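Local coordinates for protein enoyl-CoA hydratase (Mycobacterium avium subsp. paratuberculosis, PDB 4LK5) that probably catalyses the reversible hydration of enoyl-CoA thioesters, as a trimeric member of the crotonase-like enoyl-CoA hydratase/isomerase family, at residues Pro131-Val136 with Cys151-Ala156; Ser157-Phe162 with Tyr215-Phe220. All blocks are in the same frame, centred on the assembly; numbering follows the deposited sequence.

Contact 1 of 2, residues Pro131-Val136 with Cys151-Ala156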
loop_
_atom_site.group_PDB
_atom_site.type_symbol
_atom_site.label_atom_id
_atom_site.label_comp_id
_atom_site.label_asym_id
_atom_site.label_seq_id
_atom_site.Cartn_x
_atom_site.Cartn_y
_atom_site.Cartn_z
ATOM N N PRO C 131 -13.042 -3.868 -17.777
ATOM C CA PRO C 131 -11.633 -4.073 -17.457
ATOM C C PRO C 131 -10.767 -3.406 -18.506
ATOM O O PRO C 131 -11.057 -3.521 -19.698
ATOM C CB PRO C 131 -11.492 -5.589 -17.512
ATOM C CG PRO C 131 -12.831 -6.082 -17.087
ATOM C CD PRO C 131 -13.797 -5.129 -17.744
ATOM N N VAL C 132 -9.749 -2.678 -18.064
ATOM C CA VAL C 132 -8.801 -2.044 -18.964
ATOM C C VAL C 132 -7.429 -2.669 -18.772
ATOM O O VAL C 132 -6.919 -2.677 -17.660
ATOM C CB VAL C 132 -8.715 -0.544 -18.697
ATOM C CG1 VAL C 132 -7.641 0.070 -19.593
ATOM C CG2 VAL C 132 -10.065 0.108 -18.935
ATOM N N VAL C 133 -6.840 -3.188 -19.853
ATOM C CA VAL C 133 -5.624 -3.973 -19.770
ATOM C C VAL C 133 -4.458 -3.273 -20.400
ATOM O O VAL C 133 -4.555 -2.899 -21.543
ATOM C CB VAL C 133 -5.736 -5.302 -20.523
ATOM C CG1 VAL C 133 -4.480 -6.153 -20.250
ATOM C CG2 VAL C 133 -6.982 -6.053 -20.130
ATOM N N ALA C 134 -3.356 -3.132 -19.660
ATOM C CA ALA C 134 -2.111 -2.610 -20.180
ATOM C C ALA C 134 -1.137 -3.718 -20.543
ATOM O O ALA C 134 -0.789 -4.562 -19.732
ATOM C CB ALA C 134 -1.461 -1.662 -19.190
ATOM N N VAL C 135 -0.661 -3.658 -21.770
ATOM C CA VAL C 135 0.119 -4.701 -22.379
ATOM C C VAL C 135 1.505 -4.150 -22.605
ATOM O O VAL C 135 1.727 -3.440 -23.554
ATOM C CB VAL C 135 -0.487 -5.063 -23.751
ATOM C CG1 VAL C 135 0.375 -6.107 -24.450
ATOM C CG2 VAL C 135 -1.912 -5.551 -23.586
ATOM N N VAL C 136 2.438 -4.492 -21.739
ATOM C CA VAL C 136 3.710 -3.805 -21.692
ATOM C C VAL C 136 4.814 -4.741 -22.223
ATOM O O VAL C 136 5.277 -5.590 -21.487
ATOM C CB VAL C 136 3.946 -3.303 -20.246
ATOM C CG1 VAL C 136 5.203 -2.465 -20.138
ATOM C CG2 VAL C 136 2.765 -2.452 -19.792
ATOM N N CYS C 151 -4.393 1.614 -15.334
ATOM C CA CYS C 151 -5.179 0.487 -15.818
ATOM C C CYS C 151 -5.529 -0.480 -14.667
ATOM O O CYS C 151 -5.144 -0.259 -13.510
ATOM C CB CYS C 151 -4.446 -0.175 -16.968
ATOM S SG CYS C 151 -4.247 0.980 -18.367
ATOM N N ASP C 152 -6.279 -1.527 -14.983
ATOM C CA ASP C 152 -6.774 -2.496 -13.985
ATOM C C ASP C 152 -5.910 -3.745 -13.912
ATOM O O ASP C 152 -5.752 -4.400 -12.868
ATOM C CB ASP C 152 -8.181 -2.898 -14.383
ATOM C CG ASP C 152 -9.103 -1.693 -14.501
ATOM O OD1 ASP C 152 -9.136 -0.854 -13.554
ATOM O OD2 ASP C 152 -9.759 -1.562 -15.547
ATOM N N VAL C 153 -5.356 -4.076 -15.053
ATOM C CA VAL C 153 -4.549 -5.245 -15.188
ATOM C C VAL C 153 -3.322 -4.795 -15.952
ATOM O O VAL C 153 -3.449 -4.104 -16.958
ATOM C CB VAL C 153 -5.344 -6.316 -15.977
ATOM C CG1 VAL C 153 -4.438 -7.450 -16.409
ATOM C CG2 VAL C 153 -6.476 -6.832 -15.122
ATOM N N VAL C 154 -2.146 -5.154 -15.459
ATOM C CA VAL C 154 -0.921 -4.843 -16.169
ATOM C C VAL C 154 -0.131 -6.116 -16.446
ATOM O O VAL C 154 0.368 -6.751 -15.539
ATOM C CB VAL C 154 -0.089 -3.814 -15.396
ATOM C CG1 VAL C 154 1.112 -3.341 -16.199
ATOM C CG2 VAL C 154 -0.958 -2.638 -15.038
ATOM N N LEU C 155 -0.045 -6.480 -17.726
ATOM C CA LEU C 155 0.706 -7.646 -18.185
ATOM C C LEU C 155 2.027 -7.171 -18.773
ATOM O O LEU C 155 2.054 -6.340 -19.655
ATOM C CB LEU C 155 -0.091 -8.373 -19.255
ATOM C CG LEU C 155 -1.240 -9.337 -18.871
ATOM C CD1 LEU C 155 -1.740 -9.210 -17.460
ATOM C CD2 LEU C 155 -2.385 -9.214 -19.842
ATOM N N ALA C 156 3.116 -7.703 -18.245
ATOM C CA ALA C 156 4.433 -7.359 -18.685
ATOM C C ALA C 156 5.223 -8.563 -19.256
ATOM O O ALA C 156 5.058 -9.708 -18.825
ATOM C CB ALA C 156 5.189 -6.736 -17.532
#

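Contact 2 of 2, residues Ser157-Phe162 with Tyr215-Phe220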
loop_
_atom_site.group_PDB
_atom_site.type_symbol
_atom_site.label_atom_id
_atom_site.label_comp_id
_atom_site.label_asym_id
_atom_site.label_seq_id
_atom_site.Cartn_x
_atom_site.Cartn_y
_atom_site.Cartn_z
ATOM N N SER C 157 6.038 -8.264 -20.270
ATOM C CA SER C 157 7.098 -9.131 -20.760
ATOM C C SER C 157 8.305 -9.087 -19.832
ATOM O O SER C 157 8.584 -8.063 -19.187
ATOM C CB SER C 157 7.555 -8.647 -22.139
ATOM O OG SER C 157 8.791 -9.242 -22.497
ATOM N N GLU C 158 9.068 -10.171 -19.800
ATOM C CA GLU C 158 10.347 -10.122 -19.106
ATOM C C GLU C 158 11.261 -9.046 -19.709
ATOM O O GLU C 158 12.144 -8.557 -19.024
ATOM C CB GLU C 158 11.018 -11.502 -19.049
ATOM C CG GLU C 158 10.305 -12.389 -18.044
ATOM C CD GLU C 158 11.090 -13.601 -17.599
ATOM O OE1 GLU C 158 11.496 -14.391 -18.478
ATOM O OE2 GLU C 158 11.257 -13.763 -16.361
ATOM N N ASN C 159 11.022 -8.659 -20.964
ATOM C CA ASN C 159 11.767 -7.547 -21.599
ATOM C C ASN C 159 11.415 -6.150 -21.094
ATOM O O ASN C 159 12.207 -5.223 -21.220
ATOM C CB ASN C 159 11.573 -7.559 -23.125
ATOM C CG ASN C 159 12.370 -8.665 -23.810
ATOM O OD1 ASN C 159 13.203 -9.338 -23.188
ATOM N ND2 ASN C 159 12.113 -8.856 -25.109
ATOM N N ALA C 160 10.223 -6.006 -20.533
ATOM C CA ALA C 160 9.730 -4.719 -20.073
ATOM C C ALA C 160 10.465 -4.180 -18.883
ATOM O O ALA C 160 11.007 -4.924 -18.091
ATOM C CB ALA C 160 8.259 -4.826 -19.735
ATOM N N PHE C 161 10.469 -2.860 -18.770
ATOM C CA PHE C 161 10.819 -2.192 -17.525
ATOM C C PHE C 161 10.045 -0.892 -17.361
ATOM O O PHE C 161 9.504 -0.343 -18.320
ATOM C CB PHE C 161 12.319 -1.933 -17.399
ATOM C CG PHE C 161 12.871 -0.951 -18.415
ATOM C CD1 PHE C 161 12.742 0.444 -18.221
ATOM C CD2 PHE C 161 13.530 -1.412 -19.569
ATOM C CE1 PHE C 161 13.246 1.353 -19.145
ATOM C CE2 PHE C 161 14.039 -0.505 -20.483
ATOM C CZ PHE C 161 13.896 0.877 -20.274
ATOM N N PHE C 162 10.034 -0.405 -16.123
ATOM C CA PHE C 162 9.318 0.774 -15.757
ATOM C C PHE C 162 10.253 1.842 -15.217
ATOM O O PHE C 162 11.187 1.566 -14.470
ATOM C CB PHE C 162 8.245 0.406 -14.729
ATOM C CG PHE C 162 7.234 -0.560 -15.261
ATOM C CD1 PHE C 162 7.522 -1.932 -15.330
ATOM C CD2 PHE C 162 6.027 -0.117 -15.744
ATOM C CE1 PHE C 162 6.589 -2.832 -15.840
ATOM C CE2 PHE C 162 5.101 -1.010 -16.268
ATOM C CZ PHE C 162 5.386 -2.367 -16.322
ATOM N N TYR C 215 5.612 -12.462 -18.216
ATOM C CA TYR C 215 5.745 -13.645 -19.050
ATOM C C TYR C 215 7.066 -13.583 -19.779
ATOM O O TYR C 215 7.484 -12.507 -20.187
ATOM C CB TYR C 215 4.633 -13.697 -20.080
ATOM C CG TYR C 215 3.273 -13.609 -19.473
ATOM C CD1 TYR C 215 2.835 -14.562 -18.581
ATOM C CD2 TYR C 215 2.412 -12.578 -19.794
ATOM C CE1 TYR C 215 1.577 -14.484 -18.023
ATOM C CE2 TYR C 215 1.154 -12.490 -19.238
ATOM C CZ TYR C 215 0.748 -13.440 -18.351
ATOM O OH TYR C 215 -0.499 -13.359 -17.788
ATOM N N PRO C 216 7.715 -14.743 -19.977
ATOM C CA PRO C 216 8.873 -14.747 -20.881
ATOM C C PRO C 216 8.522 -14.126 -22.241
ATOM O O PRO C 216 7.411 -14.334 -22.757
ATOM C CB PRO C 216 9.194 -16.245 -21.020
ATOM C CG PRO C 216 8.674 -16.865 -19.755
ATOM C CD PRO C 216 7.389 -16.110 -19.508
ATOM N N ALA C 217 9.447 -13.345 -22.788
ATOM C CA ALA C 217 9.236 -12.654 -24.074
ATOM C C ALA C 217 8.638 -13.550 -25.159
ATOM O O ALA C 217 7.625 -13.202 -25.790
ATOM C CB ALA C 217 10.541 -12.029 -24.560
ATOM N N ASP C 218 9.237 -14.718 -25.380
ATOM C CA ASP C 218 8.753 -15.577 -26.482
ATOM C C ASP C 218 7.307 -16.094 -26.260
ATOM O O ASP C 218 6.584 -16.346 -27.224
ATOM C CB ASP C 218 9.763 -16.706 -26.821
ATOM C CG ASP C 218 10.022 -17.654 -25.657
ATOM O OD1 ASP C 218 9.364 -17.535 -24.599
ATOM O OD2 ASP C 218 10.891 -18.534 -25.802
ATOM N N GLU C 219 6.883 -16.205 -24.999
ATOM C CA GLU C 219 5.478 -16.553 -24.640
ATOM C C GLU C 219 4.511 -15.356 -24.436
ATOM O O GLU C 219 3.278 -15.545 -24.391
ATOM C CB GLU C 219 5.483 -17.443 -23.389
ATOM C CG GLU C 219 6.209 -18.777 -23.606
ATOM C CD GLU C 219 6.744 -19.371 -22.326
ATOM O OE1 GLU C 219 5.927 -19.684 -21.435
ATOM O OE2 GLU C 219 7.980 -19.524 -22.206
ATOM N N PHE C 220 5.054 -14.132 -24.356
ATOM C CA PHE C 220 4.246 -12.923 -24.054
ATOM C C PHE C 220 2.958 -12.711 -24.851
ATOM O O PHE C 220 1.914 -12.497 -24.259
ATOM C CB PHE C 220 5.088 -11.648 -24.162
ATOM C CG PHE C 220 4.401 -10.429 -23.609
ATOM C CD1 PHE C 220 4.078 -10.360 -22.258
ATOM C CD2 PHE C 220 4.079 -9.349 -24.432
ATOM C CE1 PHE C 220 3.449 -9.257 -21.739
ATOM C CE2 PHE C 220 3.445 -8.241 -23.911
ATOM C CZ PHE C 220 3.127 -8.195 -22.561
#

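Contact 1 of 2, residues Pro131-Val136 with Cys151-Ala156
Val132, Ala134 and Leu155 give up the most surface where strand 132-136 lies parallel to strand 153-156, their axes 4.8 Å apart and turned by 18°. The pair illustrates how a parallel ladder is fixed by backbone bonds while small and branched apolar residues fill its two faces. Ala134 engages through both of its polar backbone atoms: its N donates to Val153 O at 2.9 Å, and its O accepts a hydrogen bond from Leu155 N, also at 2.9 Å. Leu155 O passes the pattern on by accepting one from Val136 N at 2.8 Å. Earlier in the ladder, Val132 O accepts from Asp152 N at 3.0 Å and, weakly, from Val153 N. Val132 N approaches the carboxylate oxygen Asp152 OD2, although the position of that oxygen is less certain.

The side chains sort by face. On the side of Ala134, Cys151 SG sits between Val132 CG1, 3.7 Å away, and Ala134 CB, 3.9 Å away, while farther along Val136 CG2 meets Val154 CG1. On the other face Leu155 keeps CG anti to its carbonyl carbon (chi1 -81°), and CD2 reaches back past its bridge partner Val135 to Val133 CG1, two residues earlier, at 3.7 Å. Helix 217-233 covers this face, Ile228 and Leu231 touching Val133 and Val227 touching Leu155.

Strand 82-87 continues the sheet beyond 132-136. A second subunit, another copy of the protein, packs Leu195 on Pro131 and Val153, and Arg187 of that subunit donates to Cys151 O. Ladder bonds therefore satisfy polar backbone atoms in a fully buried setting of valine, alanine and leucine, and the one acidic group, Asp152, lies near Arg187 of the second subunit and Lys243 of its own chain, both at long, weak ion-pair distance.

Contact 2 of 2, residues Ser157-Phe162 with Tyr215-Phe220
Ser157 packs on one face of the Phe220 ring: its CB stands over the ring in a CH-pi contact, 4.0 Å from the ring centroid and 15° off its normal, displaced toward the rim. Phe220 presents that face with CG anti to its backbone N (chi1 -169°). Beside it, the Tyr215 carbonyl gathers the backbone of the turn. Glu158 N donates to Tyr215 O at 2.8 Å, and Ser157 CA sends a CA-H...O contact to the same oxygen at 3.4 Å. Looser touches surround this, in which Glu158 brings CG near Tyr215 O and OE1 to 3.6 Å from Pro216 CA, while Asn159 ND2 rests 3.6 Å from Ala217 CB.

The next shell explains the placement. Swung anti to its own backbone N (chi1 165°), Ser157 OG accepts a hydrogen bond from Asn159 N at 2.8 Å. This ST turn lies within a type I turn from Ser157 to Ala160 and brings OG alongside Ala217.

A single parallel bridge, Ser157 with Tyr215, thus joins the last residue of strand 153-157 to the edge strand 213-215. Helix 217-233 follows that strand, with Tyr215 packing on its Glu223 and Val227, while Phe220 turns inward onto Val135 of strand 132-136. Beyond the turn the chain enters strand 161-163 of the smaller sheet, next to strand 139-141.

Overall arrangement
From the N terminus, the chain lays down strand 132-136, runs through strand 139-141 and helix 143-150, and returns beside its starting point at 153-156, so contact 1 closes a short beta-alpha-beta crossover. Contact 2 opens directly afterwards and closes an excursion of 52 residues, about half of it helical, at 215-220. The two loops follow in series, neither enclosing the other, and the centres of the contacts lie 13 Å apart. They join where Ala156 O probably accepts a hydrogen bond from Tyr215 N, and Val136 O one from Ser157 N. Strand 153-157 is thereby the shared element, linking inner and outermost strands of the larger crotonase-like sheet with helix 217-233.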